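Local coordinates for DNA helicase RecQ (Deinococcus radiodurans, PDB 4Q48), which probably couples ATP hydrolysis to the unwinding of duplex DNA while translocating in the 3'-5' direction, as a member of the RecQ helicase subfamily, at residues 225-230 and 259-264; 254-259 and 289-294; 238-243 and 324-329; 318-323 and 334-339. All coordinates share one frame; numbering follows the deposited sequence.

The four contacts are built on one six-stranded parallel sheet, that of the helicase C-terminal, RecA-like domain. Interactions 1 and 2, with centres about 8 Å apart, share Q259 and are tied by a probable L264 O to C291 N hydrogen bond between neighbouring strands. Interaction 3 lies about 13 Å from interaction 2 between centres; strands 238-242 and 289-292 join them. Interactions 3 and 4 are closer still, about 7 Å between centres, and follow the same helix into the loop beyond it. From interaction 1 to interaction 4 is about 17 Å between centres, bridged by F229 stacked on W337. Interaction 4 comes nearest zinc: the Y320 side chain is about 11 Å from the ion.

Interaction 1. Residues 225-230 and 259-264; sequences QLLHFI and QGIDAL
L227 and I261 meet methyl to methyl, their side chains running past each other in opposite directions, with L227 CD1 3.7 Å from I261 CD1. The same I261 CD1 also reaches I230 CG2 at 3.9 Å, at a slant, so the tip of one isoleucine serves two residues on successive turns of helix 222-233. The L227 branch is set by a first torsion of -179°, which holds CG opposite the backbone N and brings both methyls within reach of I261 and Q259. L227 CD2 faces Q259: Q259 OE1 is 3.7 Å away and Q259 CG 4.0 Å, reached because the glutamine chain is bent at chi2 (-91°). Between Q259 and I261, G260 closes helix 246-258 with a Schellman motif, in which I261 N bonds to L256 O and G260 N to Q257 O; this turn, leading to edge strand 263-266 of the C-terminal RecA-like domain, brings I261 up to helix 222-233. I261 also packs on L256 and I289, and L227 on W255. Since every close approach involves a methyl, the contact probably rests on shape and partial exclusion of water, not on directional bonds, with the glutamine amide as its polar margin.

Interaction 2. Residues 254-259 and 289-294; sequences KWLQAQ and IVCATV
Helix residue L256 faces strand residue I289 across 9.1 Å between CA atoms, the nearest pair of CA atoms between the two segments, so side chains alone bridge the gap. One leucine does the work from the helix. L256 CD1 comes to 4.1 Å from C291 SG and to 4.5 Å from I289 CG2, touching two residues that share a face of the strand because V290 between them points away. The leucine takes a first torsion of -82°, with CG opposite the carbonyl carbon, and a second of 177° that extends CD1 to the strand side chains. C291 also has its SG opposite the carbonyl carbon, which brings the sulfur to the methyl. All three residues are buried, and the link is apolar and fairly light, 84 Å² counting both sides. On the helix, K254 NZ gives a 2.9 Å hydrogen bond to Q257 OE1, while Q257 NE2 is spent on A263 O, joining the helix to the next strand. The contact sits between helix 246-258 and the sheet, where strand 289-292 runs between strands 263-266 and 238-242; helix 222-233 touches it through I230 on I289, and helix 272-284 packs against V290 on the other strand face.

Interaction 3. Residues 238-243 and 324-329; sequences AGIVYC and TGRAGR
I240 is the first residue of strand 238-242 to meet the loop: its CD1 lies 4.1 Å from both R326 CB and R326 CD, crossing the aliphatic part of the arginine at a slant. V241 follows on the other face of the strand and packs on F307 and A309. Y242 then returns to the loop side, its ring lying over I240 CG2, which sits 3.7 Å above one face near the rim. Its hydroxyl accepts a hydrogen bond from R326 NH1, 3.0 Å from Y242 OH, with an N-H...O angle of 138°, clearly bent. The oxygen is at the guanidinium edge, 22° out of that plane, and ring and guanidinium planes are 44° apart. R326 reaches it by a chain extended from CG to NE, which carries the guanidinium out from the turn to the tyrosine hydroxyl. With an alanine at R326, Y242 OH would probably lose this donor and I240 CD1 the half of its contact made by the arginine CD. The ring of H310, on strand 305-310, also meets that of Y242. The loop opens with a type I beta turn from T324 to A327, closed by A327 N to T324 O. Its GRAGR sequence, following helix 317-324, matches motif VI of superfamily 2 helicases, a segment that in relatives faces the ATP cleft between the two RecA-like domains.

Interaction 4. Residues 318-323 and 334-339; sequences EGYYQE and STAWMV
Y320 meets M338 at the close part of this contact, where Y320 CE1 lies 4.0 Å from M338 CE. The sulfur is also near: M338 SD is 5.2 Å from the ring centroid and 57° off the ring normal, an oblique Met-aromatic contact in which the thioether sits neither squarely over the ring nor in line with it. The methionine chain, stretched through its first two torsions and bent at chi3 (72°), turns its methyl to the tyrosine. Y320 starts from a CB directed across the line to the strand, but with CG opposite the backbone N (chi1 174°) its ring reaches M338. Looser is the far end of the ring, where Y320 OH stays 4.4 Å from A336 CB; that hydroxyl is hydrogen-bonded to Y375 OH of helix 359-376, so its polar partner comes from another helix, not the strand. The solvent side is carried by the other face of the helix: Q322 is exposed, and Y321 and E318 partly so, the latter paired with K368. Backbone bonds such as E323 N to G319 O, 2.8 Å, hold these turns. The contact lies inside the beta-alpha-beta unit of strand 305-310, helix 317-324 and strand 334-340, packing the helix against the strand that ends the unit, with P314 touching both Y320 and M338, and strand 212-218 beside them through Y214 and V216.

Interaction 1. Residues 225-230 and 259-264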
loop_
_atom_site.group_PDB
_atom_site.type_symbol
_atom_site.label_atom_id
_atom_site.label_comp_id
_atom_site.label_asym_id
_atom_site.label_seq_id
_atom_site.Cartn_x
_atom_site.Cartn_y
_atom_site.Cartn_z
ATOM N N GLN A 225 -26.528 4.400 12.299
ATOM C CA GLN A 225 -26.297 3.587 11.116
ATOM C C GLN A 225 -25.571 2.307 11.491
ATOM O O GLN A 225 -25.896 1.225 10.983
ATOM C CB GLN A 225 -25.505 4.369 10.084
ATOM C CG GLN A 225 -26.392 5.178 9.145
ATOM C CD GLN A 225 -25.611 6.215 8.338
ATOM O OE1 GLN A 225 -24.700 6.877 8.862
ATOM N NE2 GLN A 225 -25.989 6.385 7.080
ATOM N N LEU A 226 -24.599 2.452 12.393
ATOM C CA LEU A 226 -23.726 1.367 12.775
ATOM C C LEU A 226 -24.485 0.279 13.486
ATOM O O LEU A 226 -24.343 -0.907 13.169
ATOM C CB LEU A 226 -22.602 1.874 13.668
ATOM C CG LEU A 226 -21.747 0.736 14.231
ATOM C CD1 LEU A 226 -20.963 0.102 13.115
ATOM C CD2 LEU A 226 -20.788 1.178 15.353
ATOM N N LEU A 227 -25.286 0.687 14.456
ATOM C CA LEU A 227 -26.047 -0.236 15.268
ATOM C C LEU A 227 -26.997 -0.983 14.367
ATOM O O LEU A 227 -27.157 -2.204 14.470
ATOM C CB LEU A 227 -26.779 0.501 16.389
ATOM C CG LEU A 227 -27.594 -0.374 17.329
ATOM C CD1 LEU A 227 -26.687 -1.447 17.893
ATOM C CD2 LEU A 227 -28.093 0.495 18.454
ATOM N N HIS A 228 -27.637 -0.260 13.463
ATOM C CA HIS A 228 -28.524 -0.966 12.570
ATOM C C HIS A 228 -27.710 -2.031 11.791
ATOM O O HIS A 228 -28.151 -3.168 11.647
ATOM C CB HIS A 228 -29.208 -0.026 11.604
ATOM C CG HIS A 228 -30.137 -0.735 10.684
ATOM N ND1 HIS A 228 -29.867 -0.918 9.346
ATOM C CD2 HIS A 228 -31.325 -1.343 10.914
ATOM C CE1 HIS A 228 -30.852 -1.600 8.789
ATOM N NE2 HIS A 228 -31.751 -1.868 9.718
ATOM N N PHE A 229 -26.503 -1.669 11.346
ATOM C CA PHE A 229 -25.625 -2.589 10.634
ATOM C C PHE A 229 -25.299 -3.801 11.499
ATOM O O PHE A 229 -25.473 -4.944 11.086
ATOM C CB PHE A 229 -24.331 -1.853 10.203
ATOM C CG PHE A 229 -23.241 -2.756 9.662
ATOM C CD1 PHE A 229 -23.445 -3.508 8.522
ATOM C CD2 PHE A 229 -22.004 -2.825 10.297
ATOM C CE1 PHE A 229 -22.452 -4.326 8.027
ATOM C CE2 PHE A 229 -20.989 -3.650 9.804
ATOM C CZ PHE A 229 -21.203 -4.392 8.666
ATOM N N ILE A 230 -24.865 -3.541 12.722
ATOM C CA ILE A 230 -24.457 -4.611 13.599
ATOM C C ILE A 230 -25.592 -5.569 13.940
ATOM O O ILE A 230 -25.388 -6.766 13.986
ATOM C CB ILE A 230 -23.848 -4.045 14.871
ATOM C CG1 ILE A 230 -22.560 -3.298 14.506
ATOM C CG2 ILE A 230 -23.590 -5.163 15.881
ATOM C CD1 ILE A 230 -21.837 -2.738 15.673
ATOM N N GLN A 259 -26.401 -0.329 24.701
ATOM C CA GLN A 259 -27.446 -0.978 23.901
ATOM C C GLN A 259 -27.295 -2.506 23.954
ATOM O O GLN A 259 -27.952 -3.232 23.215
ATOM C CB GLN A 259 -27.379 -0.501 22.449
ATOM C CG GLN A 259 -26.974 0.944 22.310
ATOM C CD GLN A 259 -28.141 1.901 22.300
ATOM O OE1 GLN A 259 -29.246 1.564 21.848
ATOM N NE2 GLN A 259 -27.906 3.111 22.802
ATOM N N GLY A 260 -26.441 -2.978 24.856
ATOM C CA GLY A 260 -26.317 -4.392 25.146
ATOM C C GLY A 260 -25.250 -5.099 24.344
ATOM O O GLY A 260 -25.153 -6.326 24.385
ATOM N N ILE A 261 -24.426 -4.311 23.650
ATOM C CA ILE A 261 -23.295 -4.813 22.862
ATOM C C ILE A 261 -22.022 -4.830 23.703
ATOM O O ILE A 261 -21.667 -3.812 24.287
ATOM C CB ILE A 261 -23.046 -3.929 21.618
ATOM C CG1 ILE A 261 -24.262 -3.905 20.704
ATOM C CG2 ILE A 261 -21.844 -4.410 20.846
ATOM C CD1 ILE A 261 -23.925 -3.406 19.362
ATOM N N ASP A 262 -21.310 -5.955 23.732
ATOM C CA ASP A 262 -20.146 -6.062 24.612
ATOM C C ASP A 262 -18.916 -5.349 24.034
ATOM O O ASP A 262 -17.942 -5.993 23.602
ATOM C CB ASP A 262 -19.824 -7.526 24.913
ATOM C CG ASP A 262 -18.661 -7.679 25.886
ATOM O OD1 ASP A 262 -18.320 -6.695 26.584
ATOM O OD2 ASP A 262 -18.066 -8.779 25.937
ATOM N N ALA A 263 -18.956 -4.016 24.050
ATOM C CA ALA A 263 -17.899 -3.206 23.448
ATOM C C ALA A 263 -16.809 -2.806 24.442
ATOM O O ALA A 263 -17.073 -2.596 25.618
ATOM C CB ALA A 263 -18.494 -1.980 22.831
ATOM N N LEU A 264 -15.574 -2.717 23.953
ATOM C CA LEU A 264 -14.456 -2.274 24.777
ATOM C C LEU A 264 -13.663 -1.179 24.089
ATOM O O LEU A 264 -13.547 -1.170 22.862
ATOM C CB LEU A 264 -13.515 -3.439 25.100
ATOM C CG LEU A 264 -14.068 -4.768 25.617
ATOM C CD1 LEU A 264 -12.923 -5.750 25.835
ATOM C CD2 LEU A 264 -14.879 -4.576 26.880
#

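Interaction 2. Residues 254-259 and 289-294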
loop_
_atom_site.group_PDB
_atom_site.type_symbol
_atom_site.label_atom_id
_atom_site.label_comp_id
_atom_site.label_asym_id
_atom_site.label_seq_id
_atom_site.Cartn_x
_atom_site.Cartn_y
_atom_site.Cartn_z
ATOM N N LYS A 254 -18.932 3.083 25.108
ATOM C CA LYS A 254 -19.931 2.910 26.162
ATOM C C LYS A 254 -21.344 3.132 25.619
ATOM O O LYS A 254 -22.323 2.645 26.195
ATOM C CB LYS A 254 -19.669 3.783 27.395
ATOM C CG LYS A 254 -19.798 2.885 28.659
ATOM C CD LYS A 254 -19.895 3.595 30.010
ATOM C CE LYS A 254 -20.711 2.763 31.035
ATOM N NZ LYS A 254 -20.823 1.300 30.693
ATOM N N TRP A 255 -21.452 3.827 24.494
ATOM C CA TRP A 255 -22.742 3.928 23.821
ATOM C C TRP A 255 -23.155 2.542 23.354
ATOM O O TRP A 255 -24.326 2.166 23.411
ATOM C CB TRP A 255 -22.675 4.907 22.643
ATOM C CG TRP A 255 -23.971 5.092 21.949
ATOM C CD1 TRP A 255 -24.967 5.957 22.280
ATOM C CD2 TRP A 255 -24.401 4.419 20.769
ATOM N NE1 TRP A 255 -26.013 5.845 21.392
ATOM C CE2 TRP A 255 -25.686 4.907 20.451
ATOM C CE3 TRP A 255 -23.826 3.446 19.948
ATOM C CZ2 TRP A 255 -26.404 4.456 19.348
ATOM C CZ3 TRP A 255 -24.542 2.992 18.857
ATOM C CH2 TRP A 255 -25.817 3.495 18.570
ATOM N N LEU A 256 -22.181 1.772 22.894
ATOM C CA LEU A 256 -22.476 0.429 22.446
ATOM C C LEU A 256 -22.873 -0.465 23.623
ATOM O O LEU A 256 -23.898 -1.159 23.561
ATOM C CB LEU A 256 -21.285 -0.159 21.694
ATOM C CG LEU A 256 -21.201 0.277 20.232
ATOM C CD1 LEU A 256 -19.942 -0.302 19.579
ATOM C CD2 LEU A 256 -22.456 -0.114 19.467
ATOM N N GLN A 257 -22.083 -0.419 24.699
ATOM C CA GLN A 257 -22.399 -1.169 25.914
ATOM C C GLN A 257 -23.836 -0.882 26.374
ATOM O O GLN A 257 -24.586 -1.800 26.720
ATOM C CB GLN A 257 -21.405 -0.830 27.027
ATOM C CG GLN A 257 -19.963 -1.283 26.777
ATOM C CD GLN A 257 -18.983 -0.704 27.801
ATOM O OE1 GLN A 257 -19.370 -0.407 28.927
ATOM N NE2 GLN A 257 -17.716 -0.555 27.417
ATOM N N ALA A 258 -24.223 0.390 26.295
ATOM C CA ALA A 258 -25.561 0.847 26.665
ATOM C C ALA A 258 -26.673 0.146 25.909
ATOM O O ALA A 258 -27.780 0.046 26.416
ATOM C CB ALA A 258 -25.680 2.371 26.459
ATOM N N GLN A 259 -26.401 -0.329 24.701
ATOM C CA GLN A 259 -27.446 -0.978 23.901
ATOM C C GLN A 259 -27.295 -2.506 23.954
ATOM O O GLN A 259 -27.952 -3.232 23.215
ATOM C CB GLN A 259 -27.379 -0.501 22.449
ATOM C CG GLN A 259 -26.974 0.944 22.310
ATOM C CD GLN A 259 -28.141 1.901 22.300
ATOM O OE1 GLN A 259 -29.246 1.564 21.848
ATOM N NE2 GLN A 259 -27.906 3.111 22.802
ATOM N N ILE A 289 -16.772 -6.818 20.617
ATOM C CA ILE A 289 -16.421 -5.728 19.700
ATOM C C ILE A 289 -15.428 -4.729 20.289
ATOM O O ILE A 289 -15.699 -4.139 21.332
ATOM C CB ILE A 289 -17.652 -4.931 19.289
ATOM C CG1 ILE A 289 -18.614 -5.817 18.489
ATOM C CG2 ILE A 289 -17.231 -3.709 18.514
ATOM C CD1 ILE A 289 -19.862 -5.120 18.072
ATOM N N VAL A 290 -14.298 -4.509 19.618
ATOM C CA VAL A 290 -13.304 -3.558 20.118
ATOM C C VAL A 290 -13.431 -2.217 19.380
ATOM O O VAL A 290 -13.620 -2.194 18.160
ATOM C CB VAL A 290 -11.848 -4.091 19.941
ATOM C CG1 VAL A 290 -10.826 -2.994 20.195
ATOM C CG2 VAL A 290 -11.571 -5.272 20.854
ATOM N N CYS A 291 -13.384 -1.105 20.110
ATOM C CA CYS A 291 -13.285 0.207 19.468
ATOM C C CYS A 291 -11.894 0.789 19.639
ATOM O O CYS A 291 -11.410 0.924 20.770
ATOM C CB CYS A 291 -14.314 1.191 20.013
ATOM S SG CYS A 291 -15.991 0.663 19.875
ATOM N N ALA A 292 -11.273 1.161 18.519
ATOM C CA ALA A 292 -9.876 1.602 18.506
ATOM C C ALA A 292 -9.633 2.750 17.512
ATOM O O ALA A 292 -10.463 3.009 16.641
ATOM C CB ALA A 292 -8.966 0.421 18.187
ATOM N N THR A 293 -8.478 3.409 17.621
ATOM C CA THR A 293 -8.136 4.540 16.747
ATOM C C THR A 293 -7.303 4.083 15.556
ATOM O O THR A 293 -7.647 4.371 14.407
ATOM C CB THR A 293 -7.358 5.640 17.507
ATOM O OG1 THR A 293 -6.381 5.031 18.358
ATOM C CG2 THR A 293 -8.300 6.465 18.357
ATOM N N VAL A 294 -6.188 3.420 15.868
ATOM C CA VAL A 294 -5.257 2.792 14.910
ATOM C C VAL A 294 -4.367 1.862 15.743
ATOM O O VAL A 294 -3.613 2.340 16.601
ATOM C CB VAL A 294 -4.367 3.817 14.149
ATOM C CG1 VAL A 294 -3.098 3.151 13.662
ATOM C CG2 VAL A 294 -5.115 4.468 12.991
#

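Interaction 3. Residues 238-243 and 324-329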
loop_
_atom_site.group_PDB
_atom_site.type_symbol
_atom_site.label_atom_id
_atom_site.label_comp_id
_atom_site.label_asym_id
_atom_site.label_seq_id
_atom_site.Cartn_x
_atom_site.Cartn_y
_atom_site.Cartn_z
ATOM N N ALA A 238 -17.764 -10.996 16.503
ATOM C CA ALA A 238 -16.629 -10.135 16.840
ATOM C C ALA A 238 -16.378 -9.159 15.710
ATOM O O ALA A 238 -16.407 -9.527 14.538
ATOM C CB ALA A 238 -15.399 -10.928 17.112
ATOM N N GLY A 239 -16.177 -7.900 16.072
ATOM C CA GLY A 239 -15.865 -6.886 15.095
ATOM C C GLY A 239 -15.006 -5.806 15.700
ATOM O O GLY A 239 -14.942 -5.660 16.916
ATOM N N ILE A 240 -14.349 -5.045 14.833
ATOM C CA ILE A 240 -13.597 -3.862 15.227
ATOM C C ILE A 240 -14.264 -2.613 14.663
ATOM O O ILE A 240 -14.612 -2.593 13.500
ATOM C CB ILE A 240 -12.163 -3.900 14.715
ATOM C CG1 ILE A 240 -11.499 -5.228 15.077
ATOM C CG2 ILE A 240 -11.399 -2.701 15.253
ATOM C CD1 ILE A 240 -10.117 -5.444 14.413
ATOM N N VAL A 241 -14.482 -1.599 15.494
ATOM C CA VAL A 241 -14.964 -0.295 15.042
ATOM C C VAL A 241 -13.878 0.745 15.194
ATOM O O VAL A 241 -13.498 1.052 16.314
ATOM C CB VAL A 241 -16.181 0.179 15.849
ATOM C CG1 VAL A 241 -16.607 1.575 15.400
ATOM C CG2 VAL A 241 -17.307 -0.836 15.766
ATOM N N TYR A 242 -13.373 1.298 14.097
ATOM C CA TYR A 242 -12.325 2.324 14.184
ATOM C C TYR A 242 -12.853 3.762 14.268
ATOM O O TYR A 242 -13.673 4.177 13.448
ATOM C CB TYR A 242 -11.426 2.222 12.984
ATOM C CG TYR A 242 -10.544 1.021 12.985
ATOM C CD1 TYR A 242 -9.405 0.964 13.790
ATOM C CD2 TYR A 242 -10.804 -0.044 12.141
ATOM C CE1 TYR A 242 -8.563 -0.143 13.768
ATOM C CE2 TYR A 242 -9.962 -1.145 12.105
ATOM C CZ TYR A 242 -8.856 -1.192 12.923
ATOM O OH TYR A 242 -8.048 -2.303 12.883
ATOM N N CYS A 243 -12.382 4.529 15.242
ATOM C CA CYS A 243 -12.734 5.957 15.311
ATOM C C CYS A 243 -11.475 6.807 15.308
ATOM O O CYS A 243 -10.381 6.300 15.605
ATOM C CB CYS A 243 -13.582 6.267 16.541
ATOM S SG CYS A 243 -15.121 5.334 16.619
ATOM N N THR A 324 -9.159 -2.706 7.431
ATOM C CA THR A 324 -10.170 -3.618 6.941
ATOM C C THR A 324 -9.627 -5.049 6.851
ATOM O O THR A 324 -10.380 -6.025 6.977
ATOM C CB THR A 324 -10.695 -3.216 5.546
ATOM O OG1 THR A 324 -9.625 -3.289 4.606
ATOM C CG2 THR A 324 -11.280 -1.826 5.542
ATOM N N GLY A 325 -8.325 -5.165 6.589
ATOM C CA GLY A 325 -7.707 -6.452 6.372
ATOM C C GLY A 325 -7.651 -7.324 7.597
ATOM O O GLY A 325 -7.313 -8.490 7.507
ATOM N N ARG A 326 -7.981 -6.771 8.754
ATOM C CA ARG A 326 -7.977 -7.564 9.977
ATOM C C ARG A 326 -9.208 -8.412 10.078
ATOM O O ARG A 326 -9.375 -9.183 11.025
ATOM C CB ARG A 326 -7.883 -6.675 11.213
ATOM C CG ARG A 326 -6.600 -5.930 11.329
ATOM C CD ARG A 326 -6.344 -5.543 12.736
ATOM N NE ARG A 326 -4.933 -5.282 12.974
ATOM C CZ ARG A 326 -4.384 -4.084 12.850
ATOM N NH1 ARG A 326 -5.143 -3.057 12.476
ATOM N NH2 ARG A 326 -3.089 -3.909 13.101
ATOM N N ALA A 327 -10.050 -8.307 9.069
ATOM C CA ALA A 327 -11.303 -9.007 9.061
ATOM C C ALA A 327 -11.142 -10.289 8.291
ATOM O O ALA A 327 -10.223 -10.410 7.506
ATOM C CB ALA A 327 -12.388 -8.146 8.454
ATOM N N GLY A 328 -11.987 -11.267 8.602
ATOM C CA GLY A 328 -12.103 -12.478 7.834
ATOM C C GLY A 328 -10.828 -13.267 7.656
ATOM O O GLY A 328 -10.583 -13.806 6.583
ATOM N N ARG A 329 -10.034 -13.380 8.708
ATOM C CA ARG A 329 -8.763 -14.074 8.585
ATOM C C ARG A 329 -9.005 -15.567 8.709
ATOM O O ARG A 329 -8.068 -16.360 8.711
ATOM C CB ARG A 329 -7.743 -13.572 9.614
ATOM C CG ARG A 329 -7.278 -12.158 9.312
ATOM C CD ARG A 329 -6.088 -12.084 8.382
ATOM N NE ARG A 329 -5.592 -10.706 8.327
ATOM C CZ ARG A 329 -4.404 -10.336 7.859
ATOM N NH1 ARG A 329 -3.544 -11.251 7.435
ATOM N NH2 ARG A 329 -4.066 -9.046 7.852
#

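Interaction 4. Residues 318-323 and 334-339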
loop_
_atom_site.group_PDB
_atom_site.type_symbol
_atom_site.label_atom_id
_atom_site.label_comp_id
_atom_site.label_asym_id
_atom_site.label_seq_id
_atom_site.Cartn_x
_atom_site.Cartn_y
_atom_site.Cartn_z
ATOM N N GLU A 318 -3.354 2.919 2.512
ATOM C CA GLU A 318 -2.521 1.928 3.203
ATOM C C GLU A 318 -3.161 1.522 4.532
ATOM O O GLU A 318 -3.366 0.332 4.796
ATOM C CB GLU A 318 -1.130 2.487 3.492
ATOM C CG GLU A 318 -0.259 2.749 2.302
ATOM C CD GLU A 318 -0.483 4.140 1.734
ATOM O OE1 GLU A 318 -1.598 4.688 1.904
ATOM O OE2 GLU A 318 0.477 4.706 1.161
ATOM N N GLY A 319 -3.517 2.526 5.336
ATOM C CA GLY A 319 -4.152 2.296 6.618
ATOM C C GLY A 319 -5.498 1.617 6.500
ATOM O O GLY A 319 -5.816 0.712 7.268
ATOM N N TYR A 320 -6.285 2.058 5.530
ATOM C CA TYR A 320 -7.602 1.496 5.293
ATOM C C TYR A 320 -7.473 0.011 4.955
ATOM O O TYR A 320 -8.213 -0.836 5.476
ATOM C CB TYR A 320 -8.324 2.278 4.190
ATOM C CG TYR A 320 -9.644 1.680 3.786
ATOM C CD1 TYR A 320 -10.779 1.838 4.565
ATOM C CD2 TYR A 320 -9.744 0.915 2.635
ATOM C CE1 TYR A 320 -11.989 1.261 4.188
ATOM C CE2 TYR A 320 -10.935 0.345 2.256
ATOM C CZ TYR A 320 -12.061 0.515 3.030
ATOM O OH TYR A 320 -13.248 -0.069 2.619
ATOM N N TYR A 321 -6.527 -0.315 4.093
ATOM C CA TYR A 321 -6.316 -1.709 3.721
ATOM C C TYR A 321 -5.834 -2.566 4.905
ATOM O O TYR A 321 -6.263 -3.715 5.076
ATOM C CB TYR A 321 -5.312 -1.799 2.577
ATOM C CG TYR A 321 -5.072 -3.196 2.141
ATOM C CD1 TYR A 321 -5.931 -3.818 1.235
ATOM C CD2 TYR A 321 -4.019 -3.930 2.667
ATOM C CE1 TYR A 321 -5.716 -5.128 0.834
ATOM C CE2 TYR A 321 -3.805 -5.236 2.290
ATOM C CZ TYR A 321 -4.646 -5.825 1.373
ATOM O OH TYR A 321 -4.396 -7.116 1.004
ATOM N N GLN A 322 -4.951 -2.024 5.736
ATOM C CA GLN A 322 -4.455 -2.835 6.833
ATOM C C GLN A 322 -5.601 -2.991 7.832
ATOM O O GLN A 322 -5.821 -4.073 8.383
ATOM C CB GLN A 322 -3.224 -2.225 7.526
ATOM C CG GLN A 322 -3.083 -2.758 8.963
ATOM C CD GLN A 322 -2.084 -2.019 9.851
ATOM O OE1 GLN A 322 -2.056 -0.782 9.892
ATOM N NE2 GLN A 322 -1.289 -2.780 10.604
ATOM N N GLU A 323 -6.360 -1.922 8.043
ATOM C CA GLU A 323 -7.422 -1.993 9.027
ATOM C C GLU A 323 -8.564 -2.930 8.592
ATOM O O GLU A 323 -8.871 -3.872 9.288
ATOM C CB GLU A 323 -7.949 -0.600 9.330
ATOM C CG GLU A 323 -7.080 0.160 10.281
ATOM C CD GLU A 323 -7.173 1.663 10.083
ATOM O OE1 GLU A 323 -8.245 2.134 9.638
ATOM O OE2 GLU A 323 -6.168 2.372 10.343
ATOM N N SER A 334 -16.868 -11.614 5.495
ATOM C CA SER A 334 -16.826 -10.527 6.438
ATOM C C SER A 334 -17.091 -9.256 5.669
ATOM O O SER A 334 -16.920 -9.229 4.452
ATOM C CB SER A 334 -15.488 -10.477 7.161
ATOM O OG SER A 334 -15.311 -11.651 7.920
ATOM N N THR A 335 -17.547 -8.224 6.372
ATOM C CA THR A 335 -17.897 -6.954 5.753
ATOM C C THR A 335 -16.974 -5.847 6.217
ATOM O O THR A 335 -16.696 -5.723 7.408
ATOM C CB THR A 335 -19.319 -6.493 6.105
ATOM O OG1 THR A 335 -20.265 -7.576 6.024
ATOM C CG2 THR A 335 -19.710 -5.297 5.223
ATOM N N ALA A 336 -16.498 -5.033 5.290
ATOM C CA ALA A 336 -15.865 -3.793 5.677
ATOM C C ALA A 336 -16.859 -2.721 5.332
ATOM O O ALA A 336 -17.282 -2.623 4.181
ATOM C CB ALA A 336 -14.552 -3.597 4.978
ATOM N N TRP A 337 -17.270 -1.971 6.355
ATOM C CA TRP A 337 -18.371 -1.008 6.298
ATOM C C TRP A 337 -17.864 0.351 6.760
ATOM O O TRP A 337 -17.331 0.469 7.875
ATOM C CB TRP A 337 -19.479 -1.506 7.193
ATOM C CG TRP A 337 -20.742 -0.716 7.332
ATOM C CD1 TRP A 337 -21.937 -0.983 6.730
ATOM C CD2 TRP A 337 -20.977 0.390 8.223
ATOM N NE1 TRP A 337 -22.899 -0.093 7.166
ATOM C CE2 TRP A 337 -22.336 0.761 8.081
ATOM C CE3 TRP A 337 -20.174 1.104 9.122
ATOM C CZ2 TRP A 337 -22.907 1.826 8.794
ATOM C CZ3 TRP A 337 -20.741 2.175 9.817
ATOM C CH2 TRP A 337 -22.101 2.510 9.656
ATOM N N MET A 338 -17.977 1.369 5.906
ATOM C CA MET A 338 -17.502 2.715 6.256
ATOM C C MET A 338 -18.464 3.822 5.807
ATOM O O MET A 338 -18.991 3.841 4.678
ATOM C CB MET A 338 -16.109 2.987 5.679
ATOM C CG MET A 338 -15.663 4.461 5.772
ATOM S SD MET A 338 -13.950 4.813 5.269
ATOM C CE MET A 338 -14.026 4.621 3.502
ATOM N N VAL A 339 -18.667 4.762 6.716
ATOM C CA VAL A 339 -19.419 5.953 6.401
ATOM C C VAL A 339 -18.540 7.157 6.665
ATOM O O VAL A 339 -17.733 7.187 7.589
ATOM C CB VAL A 339 -20.732 6.073 7.220
ATOM C CG1 VAL A 339 -21.827 5.144 6.668
ATOM C CG2 VAL A 339 -20.464 5.882 8.723
#